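Local atomic coordinates of tryptophanyl-tRNA synthetase (Cryptosporidium parvum Iowa II, PDB entry 3HV0), a protein that probably attaches L-tryptophan to its cognate tRNA in an ATP-dependent reaction, acting as a class I aminoacyl-tRNA synthetase. Residues 318-323 with 352-357; 111-116 with 202-207; 37-42 with 60-65. All coordinates share one frame; numbering follows the deposited sequence.

Contact 1: residues 318-323 with 352-357; sequences QYLRFL and VQELVK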
loop_
_atom_site.group_PDB
_atom_site.type_symbol
_atom_site.label_atom_id
_atom_site.label_comp_id
_atom_site.label_asym_id
_atom_site.label_seq_id
_atom_site.Cartn_x
_atom_site.Cartn_y
_atom_site.Cartn_z
ATOM N N GLN A 318 15.837 -28.595 -24.865
ATOM C CA GLN A 318 16.003 -27.381 -24.075
ATOM C C GLN A 318 15.740 -27.600 -22.574
ATOM O O GLN A 318 16.341 -26.932 -21.751
ATOM C CB GLN A 318 15.093 -26.267 -24.611
ATOM N N TYR A 319 14.858 -28.536 -22.220
ATOM C CA TYR A 319 14.639 -28.890 -20.806
ATOM C C TYR A 319 15.836 -29.608 -20.186
ATOM O O TYR A 319 16.218 -29.324 -19.056
ATOM C CB TYR A 319 13.420 -29.794 -20.647
ATOM C CG TYR A 319 12.152 -29.077 -20.295
ATOM C CD1 TYR A 319 11.548 -28.219 -21.196
ATOM C CD2 TYR A 319 11.548 -29.268 -19.064
ATOM C CE1 TYR A 319 10.382 -27.566 -20.887
ATOM C CE2 TYR A 319 10.376 -28.625 -18.741
ATOM C CZ TYR A 319 9.791 -27.776 -19.660
ATOM O OH TYR A 319 8.613 -27.124 -19.342
ATOM N N LEU A 320 16.399 -30.558 -20.923
ATOM C CA LEU A 320 17.579 -31.300 -20.482
ATOM C C LEU A 320 18.810 -30.430 -20.267
ATOM O O LEU A 320 19.690 -30.786 -19.487
ATOM C CB LEU A 320 17.933 -32.377 -21.502
ATOM C CG LEU A 320 16.939 -33.524 -21.636
ATOM C CD1 LEU A 320 17.328 -34.352 -22.826
ATOM C CD2 LEU A 320 16.890 -34.367 -20.360
ATOM N N ARG A 321 18.884 -29.306 -20.984
ATOM C CA ARG A 321 19.990 -28.359 -20.812
ATOM C C ARG A 321 19.994 -27.734 -19.412
ATOM O O ARG A 321 21.060 -27.503 -18.841
ATOM C CB ARG A 321 19.940 -27.278 -21.893
ATOM C CG ARG A 321 20.211 -27.830 -23.286
ATOM C CD ARG A 321 20.234 -26.769 -24.360
ATOM N NE ARG A 321 21.500 -26.040 -24.361
ATOM C CZ ARG A 321 21.700 -24.850 -23.797
ATOM N NH1 ARG A 321 20.715 -24.212 -23.170
ATOM N NH2 ARG A 321 22.904 -24.288 -23.866
ATOM N N PHE A 322 18.800 -27.497 -18.868
ATOM C CA PHE A 322 18.625 -26.944 -17.527
ATOM C C PHE A 322 18.900 -28.011 -16.479
ATOM O O PHE A 322 19.492 -27.727 -15.440
ATOM C CB PHE A 322 17.191 -26.425 -17.314
ATOM C CG PHE A 322 16.857 -25.190 -18.106
ATOM C CD1 PHE A 322 16.772 -25.233 -19.489
ATOM C CD2 PHE A 322 16.592 -23.996 -17.474
ATOM C CE1 PHE A 322 16.456 -24.106 -20.232
ATOM C CE2 PHE A 322 16.267 -22.855 -18.217
ATOM C CZ PHE A 322 16.203 -22.918 -19.600
ATOM N N LEU A 323 18.456 -29.238 -16.755
ATOM C CA LEU A 323 18.448 -30.312 -15.755
ATOM C C LEU A 323 19.754 -31.116 -15.679
ATOM O O LEU A 323 20.251 -31.388 -14.587
ATOM C CB LEU A 323 17.268 -31.263 -16.007
ATOM C CG LEU A 323 15.928 -30.872 -15.373
ATOM C CD1 LEU A 323 15.528 -29.450 -15.695
ATOM C CD2 LEU A 323 14.846 -31.828 -15.837
ATOM N N VAL A 352 11.856 -37.311 -19.121
ATOM C CA VAL A 352 10.857 -37.789 -18.154
ATOM C C VAL A 352 11.520 -38.349 -16.895
ATOM O O VAL A 352 11.126 -37.990 -15.778
ATOM C CB VAL A 352 9.916 -38.879 -18.768
ATOM C CG1 VAL A 352 9.115 -39.615 -17.674
ATOM C CG2 VAL A 352 8.970 -38.258 -19.804
ATOM N N GLN A 353 12.531 -39.200 -17.072
ATOM C CA GLN A 353 13.185 -39.814 -15.925
ATOM C C GLN A 353 14.045 -38.826 -15.152
ATOM O O GLN A 353 14.163 -38.944 -13.933
ATOM C CB GLN A 353 13.968 -41.073 -16.319
ATOM C CG GLN A 353 15.461 -40.917 -16.592
ATOM C CD GLN A 353 16.186 -42.258 -16.520
ATOM O OE1 GLN A 353 17.150 -42.412 -15.768
ATOM N NE2 GLN A 353 15.698 -43.249 -17.279
ATOM N N GLU A 354 14.629 -37.852 -15.852
ATOM C CA GLU A 354 15.307 -36.719 -15.193
ATOM C C GLU A 354 14.332 -35.867 -14.382
ATOM O O GLU A 354 14.607 -35.520 -13.231
ATOM C CB GLU A 354 16.022 -35.837 -16.217
ATOM C CG GLU A 354 17.333 -36.420 -16.736
ATOM C CD GLU A 354 18.470 -36.399 -15.710
ATOM O OE1 GLU A 354 18.611 -35.412 -14.965
ATOM O OE2 GLU A 354 19.249 -37.369 -15.667
ATOM N N LEU A 355 13.198 -35.534 -14.994
ATOM C CA LEU A 355 12.153 -34.763 -14.326
ATOM C C LEU A 355 11.618 -35.429 -13.056
ATOM O O LEU A 355 11.327 -34.733 -12.079
ATOM C CB LEU A 355 10.983 -34.468 -15.274
ATOM C CG LEU A 355 11.132 -33.246 -16.177
ATOM C CD1 LEU A 355 9.878 -33.041 -17.003
ATOM C CD2 LEU A 355 11.436 -31.997 -15.340
ATOM N N VAL A 356 11.480 -36.757 -13.061
ATOM C CA VAL A 356 10.895 -37.448 -11.907
ATOM C C VAL A 356 11.923 -37.657 -10.795
ATOM O O VAL A 356 11.571 -37.645 -9.615
ATOM C CB VAL A 356 10.234 -38.779 -12.273
ATOM C CG1 VAL A 356 9.329 -38.595 -13.483
ATOM C CG2 VAL A 356 11.275 -39.839 -12.501
ATOM N N LYS A 357 13.186 -37.846 -11.175
ATOM C CA LYS A 357 14.286 -37.803 -10.213
ATOM C C LYS A 357 14.281 -36.449 -9.514
ATOM O O LYS A 357 14.326 -36.388 -8.287
ATOM C CB LYS A 357 15.634 -38.028 -10.900
#
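Two flat groups border the meeting of Leu-323 with Leu-355, the ring of Tyr-319 and the carboxylate of Glu-354, and neither does the touching. The Tyr-319 ring comes nearest with CD2, which is 4.6 Å from both CD1 and CD2 of Leu-355, just beyond direct contact. The ring leans instead on Leu-351, one turn earlier on the same helix as Leu-355. The Glu-354 carboxylate is carried toward the Leu-323 end of the contact, with OE1 4.5 Å from CB of Leu-323. The bend at chi2 (-72°) folds the carboxylate back alongside Leu-323, while CB and CG of Glu-354 meet the leucine methyls.

The contact proper is made of aliphatic carbons. CD2 of Leu-323 meets CD2 of Leu-355 at 3.5 Å, and the two side chains cross at about a right angle. The same Leu-323 CD2 lies 4.2 Å from CB of Glu-354. Leu-320 adds a second crossing, its CD2 being 4.2 Å from CG of Glu-354.

This is helix-helix packing in the largely helical C-terminal part of the chain. The short helix 315-323 lies against the long helix 344-367. The local axes approach to 10.5 Å and cross at 39°. Leu-320 and Leu-323 also pack on Leu-351, and Leu-320 on Ile-347. Phe-322 points to another side of its helix, where Ile-55 and Leu-257 receive it. On the far helix, Leu-355 also touches Ile-289 of helix 282-292.

Contact 2: residues 111-116 with 202-207; sequences VIQLTD and AAPAFS. With TRP (tryptophan), chain C.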
loop_
_atom_site.group_PDB
_atom_site.type_symbol
_atom_site.label_atom_id
_atom_site.label_comp_id
_atom_site.label_asym_id
_atom_site.label_seq_id
_atom_site.Cartn_x
_atom_site.Cartn_y
_atom_site.Cartn_z
ATOM N N VAL A 111 16.316 -12.876 0.889
ATOM C CA VAL A 111 15.029 -12.273 1.172
ATOM C C VAL A 111 14.090 -12.680 0.020
ATOM O O VAL A 111 14.484 -12.526 -1.112
ATOM C CB VAL A 111 15.238 -10.729 1.251
ATOM C CG1 VAL A 111 14.211 -9.980 0.418
ATOM C CG2 VAL A 111 15.294 -10.256 2.724
ATOM N N ILE A 112 12.909 -13.255 0.299
ATOM C CA ILE A 112 12.025 -13.821 -0.723
ATOM C C ILE A 112 10.549 -13.316 -0.580
ATOM O O ILE A 112 9.923 -13.520 0.450
ATOM C CB ILE A 112 12.021 -15.353 -0.663
ATOM C CG1 ILE A 112 13.456 -15.922 -0.766
ATOM C CG2 ILE A 112 11.212 -15.931 -1.771
ATOM C CD1 ILE A 112 13.558 -17.442 -0.713
ATOM N N GLN A 113 9.996 -12.707 -1.634
ATOM C CA GLN A 113 8.678 -12.074 -1.579
ATOM C C GLN A 113 7.588 -12.898 -2.282
ATOM O O GLN A 113 7.676 -13.177 -3.487
ATOM C CB GLN A 113 8.741 -10.682 -2.224
ATOM C CG GLN A 113 7.392 -9.966 -2.309
ATOM C CD GLN A 113 7.466 -8.619 -3.045
ATOM O OE1 GLN A 113 7.949 -8.549 -4.168
ATOM N NE2 GLN A 113 6.989 -7.555 -2.407
ATOM N N LEU A 114 6.578 -13.319 -1.539
ATOM C CA LEU A 114 5.459 -13.974 -2.169
ATOM C C LEU A 114 4.380 -12.922 -2.431
ATOM O O LEU A 114 3.827 -12.357 -1.509
ATOM C CB LEU A 114 4.987 -15.135 -1.315
ATOM C CG LEU A 114 5.991 -16.282 -1.522
ATOM C CD1 LEU A 114 6.567 -16.826 -0.218
ATOM C CD2 LEU A 114 5.357 -17.349 -2.392
ATOM N N THR A 115 4.111 -12.649 -3.699
ATOM C CA THR A 115 3.284 -11.519 -4.071
ATOM C C THR A 115 1.801 -11.855 -4.127
ATOM O O THR A 115 1.173 -11.734 -5.184
ATOM C CB THR A 115 3.742 -10.888 -5.425
ATOM O OG1 THR A 115 3.469 -11.761 -6.532
ATOM C CG2 THR A 115 5.199 -10.612 -5.384
ATOM N N ASP A 116 1.207 -12.217 -2.992
ATOM C CA ASP A 116 -0.247 -12.528 -2.997
ATOM C C ASP A 116 -1.131 -11.329 -3.389
ATOM O O ASP A 116 -2.206 -11.526 -3.917
ATOM C CB ASP A 116 -0.732 -13.147 -1.685
ATOM C CG ASP A 116 -0.089 -12.525 -0.478
ATOM O OD1 ASP A 116 -0.226 -11.326 -0.238
ATOM O OD2 ASP A 116 0.590 -13.214 0.266
ATOM N N ALA A 202 9.482 -3.401 -6.086
ATOM C CA ALA A 202 10.747 -2.681 -6.040
ATOM C C ALA A 202 11.330 -2.642 -4.625
ATOM O O ALA A 202 12.508 -2.890 -4.441
ATOM C CB ALA A 202 10.566 -1.291 -6.570
ATOM N N ALA A 203 10.480 -2.379 -3.638
ATOM C CA ALA A 203 10.897 -2.007 -2.287
ATOM C C ALA A 203 11.890 -2.957 -1.575
ATOM O O ALA A 203 12.731 -2.497 -0.798
ATOM C CB ALA A 203 9.664 -1.741 -1.398
ATOM N N PRO A 204 11.771 -4.274 -1.799
ATOM C CA PRO A 204 12.737 -5.150 -1.144
ATOM C C PRO A 204 14.141 -5.096 -1.742
ATOM O O PRO A 204 15.089 -5.604 -1.111
ATOM C CB PRO A 204 12.130 -6.551 -1.307
ATOM C CG PRO A 204 10.668 -6.320 -1.591
ATOM C CD PRO A 204 10.621 -5.029 -2.340
ATOM N N ALA A 205 14.311 -4.487 -2.917
ATOM C CA ALA A 205 15.682 -4.294 -3.447
ATOM C C ALA A 205 16.471 -3.190 -2.691
ATOM O O ALA A 205 17.598 -2.876 -3.055
ATOM C CB ALA A 205 15.659 -4.029 -4.920
ATOM N N PHE A 206 15.878 -2.590 -1.657
ATOM C CA PHE A 206 16.607 -1.635 -0.805
ATOM C C PHE A 206 16.673 -2.163 0.606
ATOM O O PHE A 206 15.650 -2.574 1.148
ATOM C CB PHE A 206 15.921 -0.277 -0.728
ATOM C CG PHE A 206 15.782 0.426 -2.039
ATOM C CD1 PHE A 206 16.890 0.696 -2.803
ATOM C CD2 PHE A 206 14.550 0.876 -2.469
ATOM C CE1 PHE A 206 16.770 1.351 -4.007
ATOM C CE2 PHE A 206 14.429 1.547 -3.658
ATOM C CZ PHE A 206 15.538 1.772 -4.440
ATOM N N SER A 207 17.854 -2.076 1.208
ATOM C CA SER A 207 18.121 -2.644 2.520
ATOM C C SER A 207 17.349 -1.959 3.628
ATOM O O SER A 207 17.096 -2.563 4.658
ATOM C CB SER A 207 19.623 -2.562 2.841
ATOM O OG SER A 207 20.051 -1.224 2.975
HETATM N N TRP C . 5.989 -10.763 -9.666
HETATM C CA TRP C . 6.949 -11.900 -9.780
HETATM C C TRP C . 6.313 -13.040 -10.561
HETATM O O TRP C . 5.075 -13.107 -10.672
HETATM C CB TRP C . 7.438 -12.393 -8.403
HETATM C CG TRP C . 8.585 -11.588 -7.839
HETATM C CD1 TRP C . 8.527 -10.664 -6.823
HETATM C CD2 TRP C . 9.963 -11.642 -8.240
HETATM N NE1 TRP C . 9.771 -10.152 -6.576
HETATM C CE2 TRP C . 10.668 -10.722 -7.438
HETATM C CE3 TRP C . 10.665 -12.376 -9.192
HETATM C CZ2 TRP C . 12.041 -10.519 -7.564
HETATM C CZ3 TRP C . 12.026 -12.168 -9.317
HETATM C CH2 TRP C . 12.700 -11.235 -8.511
HETATM O OXT TRP C . 7.048 -13.891 -11.096
#
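Gln-113 and Pro-204 cross at about a right angle beside the bound tryptophan, in the Rossmann-type catalytic domain of this class I synthetase. Gln-113 and Thr-115 both line the tryptophan pocket. Gln-113 lies on strand 110-114, which runs parallel between strands 76-81 and 152-156. Pro-204 lies in the 3-10 segment 203-205 that follows helix 192-202. The strand's Gln-113 and Val-111 both direct their CB toward this segment.

The Gln-113 chain is stretched out, with CG anti to the backbone N (chi1 176°). It carries the amide away from the strand, between the proline and the ligand. NE2 passes CG of Pro-204 at 4.0 Å, a plain packing contact. The hydrogen bonds of NE2 go elsewhere, to Asn-157 OD1 and Val-200 O. OE1 is hydrogen-bonded with Tyr-78 OH. These three bonds fix the rotation of the buried amide and hold OE1 near the indole, 3.4 Å from NE1 of the tryptophan. Tyr-78 OH is also hydrogen-bonded to the ligand, so it serves both.

Val-111 meets the other part of the proline ring, with CG1 4.4 Å from CB of Pro-204. Both residues also pack on Tyr-78.

Past the strand end, Thr-115 centres an inverse gamma turn just before helix 116-122. Its OG1 sits between the backbone N and carbonyl carbon (chi1 69°) and is hydrogen-bonded to Glu-118 OE1, an atom that also binds the ligand. The other branch of Thr-115 turns to the indole, and its CG2 stands 3.6 Å from CD1 of the tryptophan.

Contact 3: residues 37-42 with 60-65; sequences ERMERL and RDFEKI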
loop_
_atom_site.group_PDB
_atom_site.type_symbol
_atom_site.label_atom_id
_atom_site.label_comp_id
_atom_site.label_asym_id
_atom_site.label_seq_id
_atom_site.Cartn_x
_atom_site.Cartn_y
_atom_site.Cartn_z
ATOM N N GLU A 37 34.816 -16.522 -14.462
ATOM C CA GLU A 37 36.102 -16.900 -13.899
ATOM C C GLU A 37 36.359 -16.059 -12.640
ATOM O O GLU A 37 36.815 -16.597 -11.632
ATOM C CB GLU A 37 37.230 -16.719 -14.929
ATOM C CG GLU A 37 38.578 -17.277 -14.483
ATOM C CD GLU A 37 39.738 -16.919 -15.423
ATOM O OE1 GLU A 37 39.678 -15.876 -16.113
ATOM O OE2 GLU A 37 40.730 -17.676 -15.452
ATOM N N ARG A 38 36.021 -14.762 -12.685
ATOM C CA ARG A 38 36.340 -13.830 -11.585
ATOM C C ARG A 38 35.680 -14.284 -10.297
ATOM O O ARG A 38 36.251 -14.152 -9.216
ATOM C CB ARG A 38 35.964 -12.379 -11.939
ATOM C CG ARG A 38 36.158 -11.335 -10.800
ATOM C CD ARG A 38 36.477 -9.912 -11.332
ATOM N NE ARG A 38 35.993 -8.832 -10.466
ATOM C CZ ARG A 38 34.918 -8.069 -10.711
ATOM N NH1 ARG A 38 34.179 -8.247 -11.812
ATOM N NH2 ARG A 38 34.563 -7.120 -9.844
ATOM N N MET A 39 34.493 -14.860 -10.447
ATOM C CA MET A 39 33.717 -15.397 -9.345
ATOM C C MET A 39 34.291 -16.688 -8.761
ATOM O O MET A 39 34.563 -16.744 -7.562
ATOM C CB MET A 39 32.282 -15.640 -9.819
ATOM C CG MET A 39 31.505 -16.610 -8.984
ATOM S SD MET A 39 29.784 -16.185 -9.056
ATOM C CE MET A 39 29.205 -17.148 -7.659
ATOM N N GLU A 40 34.435 -17.721 -9.593
ATOM C CA GLU A 40 34.985 -19.013 -9.158
ATOM C C GLU A 40 36.287 -18.801 -8.392
ATOM O O GLU A 40 36.549 -19.467 -7.389
ATOM C CB GLU A 40 35.287 -19.923 -10.359
ATOM C CG GLU A 40 34.091 -20.371 -11.200
ATOM C CD GLU A 40 34.461 -21.450 -12.219
ATOM O OE1 GLU A 40 35.660 -21.587 -12.538
ATOM O OE2 GLU A 40 33.560 -22.177 -12.697
ATOM N N ARG A 41 37.098 -17.873 -8.897
ATOM C CA ARG A 41 38.347 -17.429 -8.253
ATOM C C ARG A 41 38.089 -16.990 -6.813
ATOM O O ARG A 41 38.837 -17.325 -5.898
ATOM C CB ARG A 41 38.908 -16.226 -9.028
ATOM C CG ARG A 41 40.394 -16.098 -9.060
ATOM C CD ARG A 41 40.934 -16.374 -10.457
ATOM N NE ARG A 41 40.636 -15.299 -11.407
ATOM C CZ ARG A 41 41.109 -15.230 -12.656
ATOM N NH1 ARG A 41 41.913 -16.177 -13.143
ATOM N NH2 ARG A 41 40.774 -14.203 -13.431
ATOM N N LEU A 42 36.994 -16.251 -6.647
ATOM C CA LEU A 42 36.670 -15.519 -5.426
ATOM C C LEU A 42 35.836 -16.296 -4.395
ATOM O O LEU A 42 35.628 -15.794 -3.288
ATOM C CB LEU A 42 35.890 -14.253 -5.814
ATOM C CG LEU A 42 36.074 -12.989 -4.979
ATOM C CD1 LEU A 42 37.556 -12.573 -4.914
ATOM C CD2 LEU A 42 35.224 -11.895 -5.586
ATOM N N ARG A 60 22.816 -6.639 -14.704
ATOM C CA ARG A 60 23.070 -5.219 -14.465
ATOM C C ARG A 60 23.911 -5.083 -13.203
ATOM O O ARG A 60 23.488 -5.480 -12.126
ATOM C CB ARG A 60 21.762 -4.466 -14.264
ATOM C CG ARG A 60 20.823 -4.607 -15.417
ATOM C CD ARG A 60 19.613 -3.683 -15.331
ATOM N NE ARG A 60 19.399 -3.081 -16.649
ATOM C CZ ARG A 60 18.222 -2.881 -17.232
ATOM N NH1 ARG A 60 17.094 -3.214 -16.623
ATOM N NH2 ARG A 60 18.177 -2.329 -18.435
ATOM N N ASP A 61 25.114 -4.544 -13.355
ATOM C CA ASP A 61 26.026 -4.256 -12.243
ATOM C C ASP A 61 26.264 -5.448 -11.328
ATOM O O ASP A 61 26.430 -5.267 -10.116
ATOM C CB ASP A 61 25.531 -3.054 -11.417
ATOM C CG ASP A 61 25.604 -1.736 -12.179
ATOM O OD1 ASP A 61 26.231 -1.656 -13.248
ATOM O OD2 ASP A 61 25.021 -0.758 -11.701
ATOM N N PHE A 62 26.257 -6.653 -11.900
ATOM C CA PHE A 62 26.731 -7.839 -11.198
ATOM C C PHE A 62 28.217 -7.687 -10.876
ATOM O O PHE A 62 28.676 -8.184 -9.868
ATOM C CB PHE A 62 26.493 -9.100 -12.034
ATOM C CG PHE A 62 26.969 -10.383 -11.374
ATOM C CD1 PHE A 62 26.339 -10.882 -10.243
ATOM C CD2 PHE A 62 28.036 -11.090 -11.897
ATOM C CE1 PHE A 62 26.773 -12.044 -9.642
ATOM C CE2 PHE A 62 28.476 -12.265 -11.297
ATOM C CZ PHE A 62 27.852 -12.734 -10.166
ATOM N N GLU A 63 28.965 -6.987 -11.719
ATOM C CA GLU A 63 30.397 -6.727 -11.427
ATOM C C GLU A 63 30.575 -5.888 -10.139
ATOM O O GLU A 63 31.567 -6.025 -9.448
ATOM C CB GLU A 63 31.147 -6.129 -12.643
ATOM C CG GLU A 63 30.911 -4.644 -12.958
ATOM C CD GLU A 63 29.497 -4.328 -13.403
ATOM O OE1 GLU A 63 28.774 -5.273 -13.800
ATOM O OE2 GLU A 63 29.112 -3.127 -13.341
ATOM N N LYS A 64 29.579 -5.078 -9.788
ATOM C CA LYS A 64 29.595 -4.362 -8.507
ATOM C C LYS A 64 29.542 -5.319 -7.311
ATOM O O LYS A 64 30.231 -5.094 -6.324
ATOM C CB LYS A 64 28.436 -3.355 -8.420
ATOM N N ILE A 65 28.747 -6.386 -7.409
ATOM C CA ILE A 65 28.650 -7.374 -6.318
ATOM C C ILE A 65 29.996 -8.071 -6.038
ATOM O O ILE A 65 30.398 -8.264 -4.880
ATOM C CB ILE A 65 27.597 -8.452 -6.612
ATOM C CG1 ILE A 65 26.179 -7.889 -6.418
ATOM C CG2 ILE A 65 27.793 -9.662 -5.703
ATOM C CD1 ILE A 65 25.850 -6.786 -7.351
#
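Arg-38 reaches across to Glu-63 with a chain extended from CG to NE. Its CB points toward the other helix, and CG stands anti to the backbone N (chi1 175°), which directs the extended chain toward helix 62-70. On the way it touches Leu-66. NE forms a salt bridge with Glu-70 OE2. NH1 lies 3.8 Å from CB of Glu-63, which sits at the guanidinium edge. NH2 donates to the backbone O of Glu-63 at 3.2 Å, with an N-H...O angle of 147°. The donor lies in the carbonyl plane, on a lone pair, although the oxygen is 22° out of the guanidinium plane. NH2 also has a salt bridge with Asp-67 OD1. Two acids and a carbonyl thus fix the rotation of the group.

One residue on, Met-39 SD meets CZ of Phe-62 at 4.1 Å. The sulfur is at the ring edge, a Met-aromatic contact.

The two pairs join helix 33-43 to the first turn of helix 62-70, which follows strand 56-60. Helix 93-106 adjoins the buried part, where Tyr-101, Thr-105 and Phe-106 touch Met-39.

How the contacts relate
Contact 2 is the core contact: all its touching residues are buried, and it forms part of the tryptophan pocket. Contacts 1 and 3 are partly buried and lie farther from the chain centre. Both pack helix on helix, whereas contact 2 sets a strand of the central sheet against a 3-10 turn. No two contacts share a helix or strand. Contact 1 uses aliphatic carbons. Contact 3 combines an arginine-to-carbonyl hydrogen bond with a Met-aromatic pair; the arginine's acids lie outside its segments. In contact 2 buried polar atoms are satisfied by outside residues. Contacts 1 and 2 lie on opposite sides of the chain centre. Contacts 2 and 3 approach to about 10 Å between nearest atoms.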